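ErfK/YbiS/YcfS/YnhG family protein (Xylanimonas cellulosilytica, PDB 4LPQ) probably acts as a peptidoglycan L,D-transpeptidase in cell wall biosynthesis, the present chain carrying a putative peptidoglycan-binding domain and the YkuD-type catalytic domain. Local coordinates at residues G152-P157 and G163-G168. Sequence-based numbering, arbitrary orientation.
Sequences GDMWRP and GYAVHG
Met154, a selenomethionine here, lays its side chain over one face of the His167 imidazole. Its CG, anti to the carbonyl carbon (chi1 -63°), sits above the middle of the ring, 3.5 Å from the centroid, in a CH-pi contact; SE lies past the rim on the CD2 side, 3.6 Å from His167 CD2. His167 carries its ring between backbone N and carbonyl carbon (chi1 67°), and with chi2 at 89° ND1 faces the next residue: ND1 donates to Gly168 O at 2.8 Å, with that oxygen close to the ring plane but ND1 well above the carbonyl plane. The same carbonyl takes Trp155 N at 3.0 Å from the opposite side, nearer its plane, and Gly168 N returns a bond to Trp155 O, closing an antiparallel hydrogen-bonded pair of the hairpin. Beyond the corner at Trp155 and Arg156, Pro157 CB rests 4.0 Å from Ala165 CB. Trp155 NE1 meanwhile turns to Asn190 on helix 186-196. His167 is the predicted proton donor/acceptor and touches the predicted nucleophile Cys181. With ND1 donating to a backbone carbonyl and Met154 packed on one face, the imidazole's rotation is fixed, consistent with a histidine oriented for catalysis.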
ATOM      1  N   GLY A 152      -2.116  14.614 -10.419  1.00 31.30           N
ATOM      2  CA  GLY A 152      -2.628  13.699 -11.486  1.00 30.56           C
ATOM      3  C   GLY A 152      -4.066  13.301 -11.155  1.00 27.12           C
ATOM      4  O   GLY A 152      -4.747  13.841 -10.234  1.00 31.37           O
ATOM      5  N   ASP A 153      -4.550  12.352 -11.896  1.00 22.13           N
ATOM      6  CA  ASP A 153      -5.874  11.786 -11.661  1.00 20.59           C
ATOM      7  C   ASP A 153      -5.774  10.621 -10.650  1.00 19.58           C
ATOM      8  O   ASP A 153      -4.721   9.994 -10.459  1.00 21.58           O
ATOM      9  CB  ASP A 153      -6.524  11.294 -12.950  1.00 25.27           C
ATOM     10  CG  ASP A 153      -6.913  12.432 -13.886  1.00 29.42           C
ATOM     11  OD1 ASP A 153      -7.236  13.568 -13.479  1.00 31.29           O
ATOM     12  OD2 ASP A 153      -6.893  12.139 -15.073  1.00 41.09           O
HETATM   13  N   MSE A 154      -6.897  10.333 -10.059  1.00 16.53           N
HETATM   14  CA  MSE A 154      -7.051   9.350  -9.048  1.00 13.45           C
HETATM   15  C   MSE A 154      -7.991   8.272  -9.570  1.00 14.09           C
HETATM   16  O   MSE A 154      -9.096   8.519 -10.059  1.00 15.39           O
HETATM   17  CB  MSE A 154      -7.750   9.932  -7.807  1.00 14.50           C
HETATM   18  CG  MSE A 154      -6.908  11.033  -7.169  1.00 15.67           C
HETATM   19 SE   MSE A 154      -7.675  11.684  -5.408  0.70 20.01          SE
HETATM   20  CE  MSE A 154      -9.268  12.253  -6.134  1.00 19.22           C
ATOM     21  N   TRP A 155      -7.590   7.006  -9.396  1.00 12.70           N
ATOM     22  CA  TRP A 155      -8.409   5.840  -9.778  1.00 12.87           C
ATOM     23  C   TRP A 155      -9.304   5.381  -8.658  1.00 12.43           C
ATOM     24  O   TRP A 155      -8.787   4.961  -7.594  1.00 13.25           O
ATOM     25  CB  TRP A 155      -7.515   4.692 -10.298  1.00 13.41           C
ATOM     26  CG  TRP A 155      -8.292   3.474 -10.678  1.00 14.43           C
ATOM     27  CD1 TRP A 155      -8.261   2.274 -10.034  1.00 15.43           C
ATOM     28  CD2 TRP A 155      -9.181   3.334 -11.784  1.00 15.55           C
ATOM     29  NE1 TRP A 155      -9.098   1.383 -10.707  1.00 16.27           N
ATOM     30  CE2 TRP A 155      -9.655   2.022 -11.779  1.00 16.78           C
ATOM     31  CE3 TRP A 155      -9.661   4.218 -12.778  1.00 19.06           C
ATOM     32  CZ2 TRP A 155     -10.594   1.579 -12.700  1.00 21.33           C
ATOM     33  CZ3 TRP A 155     -10.605   3.797 -13.646  1.00 19.98           C
ATOM     34  CH2 TRP A 155     -11.052   2.479 -13.631  1.00 21.21           C
ATOM     35  N   ARG A 156     -10.605   5.477  -8.817  1.00 12.31           N
ATOM     36  CA  ARG A 156     -11.580   4.996  -7.861  1.00 12.26           C
ATOM     37  C   ARG A 156     -11.323   5.524  -6.453  1.00 10.81           C
ATOM     38  O   ARG A 156     -11.282   4.716  -5.507  1.00 12.31           O
ATOM     39  CB  ARG A 156     -11.697   3.489  -7.979  1.00 12.39           C
ATOM     40  CG  ARG A 156     -11.956   2.938  -9.380  1.00 14.60           C
ATOM     41  CD  ARG A 156     -12.163   1.444  -9.385  1.00 13.90           C
ATOM     42  NE  ARG A 156     -13.443   1.031  -8.894  1.00 14.25           N
ATOM     43  CZ  ARG A 156     -13.767  -0.212  -8.715  1.00 15.63           C
ATOM     44  NH1 ARG A 156     -12.879  -1.169  -8.796  1.00 16.03           N
ATOM     45  NH2 ARG A 156     -15.049  -0.521  -8.437  1.00 17.26           N
ATOM     46  N   PRO A 157     -11.259   6.849  -6.292  1.00 12.65           N
ATOM     47  CA  PRO A 157     -11.074   7.380  -4.923  1.00 12.06           C
ATOM     48  C   PRO A 157     -12.242   7.084  -3.972  1.00 12.92           C
ATOM     49  O   PRO A 157     -13.394   7.195  -4.341  1.00 13.66           O
ATOM     50  CB  PRO A 157     -10.896   8.856  -5.197  1.00 12.88           C
ATOM     51  CG  PRO A 157     -11.687   9.129  -6.461  1.00 13.55           C
ATOM     52  CD  PRO A 157     -11.411   7.919  -7.304  1.00 13.53           C
ATOM     53  N   GLY A 163     -10.938  16.579   0.605  1.00 14.31           N
ATOM     54  CA  GLY A 163     -10.304  16.034  -0.572  1.00 14.52           C
ATOM     55  C   GLY A 163      -9.361  14.890  -0.379  1.00 13.88           C
ATOM     56  O   GLY A 163      -8.852  14.321  -1.302  1.00 16.81           O
ATOM     57  N   TYR A 164      -9.100  14.555   0.857  1.00 12.66           N
ATOM     58  CA  TYR A 164      -8.206  13.464   1.204  1.00 13.14           C
ATOM     59  C   TYR A 164      -8.927  12.133   0.983  1.00 13.03           C
ATOM     60  O   TYR A 164     -10.021  11.852   1.529  1.00 14.47           O
ATOM     61  CB  TYR A 164      -7.706  13.514   2.635  1.00 15.14           C
ATOM     62  CG  TYR A 164      -6.867  14.718   2.939  1.00 14.88           C
ATOM     63  CD1 TYR A 164      -5.518  14.718   2.641  1.00 17.42           C
ATOM     64  CD2 TYR A 164      -7.342  15.810   3.548  1.00 17.91           C
ATOM     65  CE1 TYR A 164      -4.713  15.805   2.835  1.00 21.19           C
ATOM     66  CE2 TYR A 164      -6.561  16.894   3.793  1.00 20.77           C
ATOM     67  CZ  TYR A 164      -5.218  16.892   3.462  1.00 22.00           C
ATOM     68  OH  TYR A 164      -4.459  18.019   3.714  1.00 26.06           O
ATOM     69  N   ALA A 165      -8.300  11.322   0.095  1.00 12.53           N
ATOM     70  CA  ALA A 165      -8.819  10.074  -0.335  1.00 11.91           C
ATOM     71  C   ALA A 165      -7.748   9.025  -0.383  1.00 12.64           C
ATOM     72  O   ALA A 165      -6.555   9.299  -0.483  1.00 12.90           O
ATOM     73  CB  ALA A 165      -9.399  10.207  -1.757  1.00 14.11           C
ATOM     74  N   VAL A 166      -8.184   7.767  -0.337  1.00 10.91           N
ATOM     75  CA  VAL A 166      -7.401   6.578  -0.764  1.00 12.29           C
ATOM     76  C   VAL A 166      -7.768   6.329  -2.224  1.00 12.29           C
ATOM     77  O   VAL A 166      -8.954   6.321  -2.591  1.00 12.29           O
ATOM     78  CB  VAL A 166      -7.752   5.342   0.084  1.00 12.03           C
ATOM     79  CG1 VAL A 166      -6.897   4.153  -0.340  1.00 14.10           C
ATOM     80  CG2 VAL A 166      -7.506   5.634   1.562  1.00 13.49           C
ATOM     81  N   HIS A 167      -6.761   6.166  -3.071  1.00 12.31           N
ATOM     82  CA  HIS A 167      -7.008   5.972  -4.509  1.00 12.11           C
ATOM     83  C   HIS A 167      -5.959   5.206  -5.185  1.00 11.06           C
ATOM     84  O   HIS A 167      -4.819   5.140  -4.680  1.00 12.29           O
ATOM     85  CB  HIS A 167      -7.211   7.342  -5.203  1.00 13.00           C
ATOM     86  CG  HIS A 167      -5.961   8.173  -5.222  1.00 12.56           C
ATOM     87  ND1 HIS A 167      -5.033   8.105  -6.245  1.00 13.46           N
ATOM     88  CD2 HIS A 167      -5.498   9.077  -4.343  1.00 15.33           C
ATOM     89  CE1 HIS A 167      -4.048   8.958  -5.960  1.00 14.45           C
ATOM     90  NE2 HIS A 167      -4.288   9.534  -4.805  1.00 16.49           N
ATOM     91  N   GLY A 168      -6.254   4.642  -6.319  1.00 11.63           N
ATOM     92  CA  GLY A 168      -5.228   4.069  -7.169  1.00 12.09           C
ATOM     93  C   GLY A 168      -4.433   5.101  -7.950  1.00 12.28           C
ATOM     94  O   GLY A 168      -4.928   6.182  -8.309  1.00 13.45           O
TER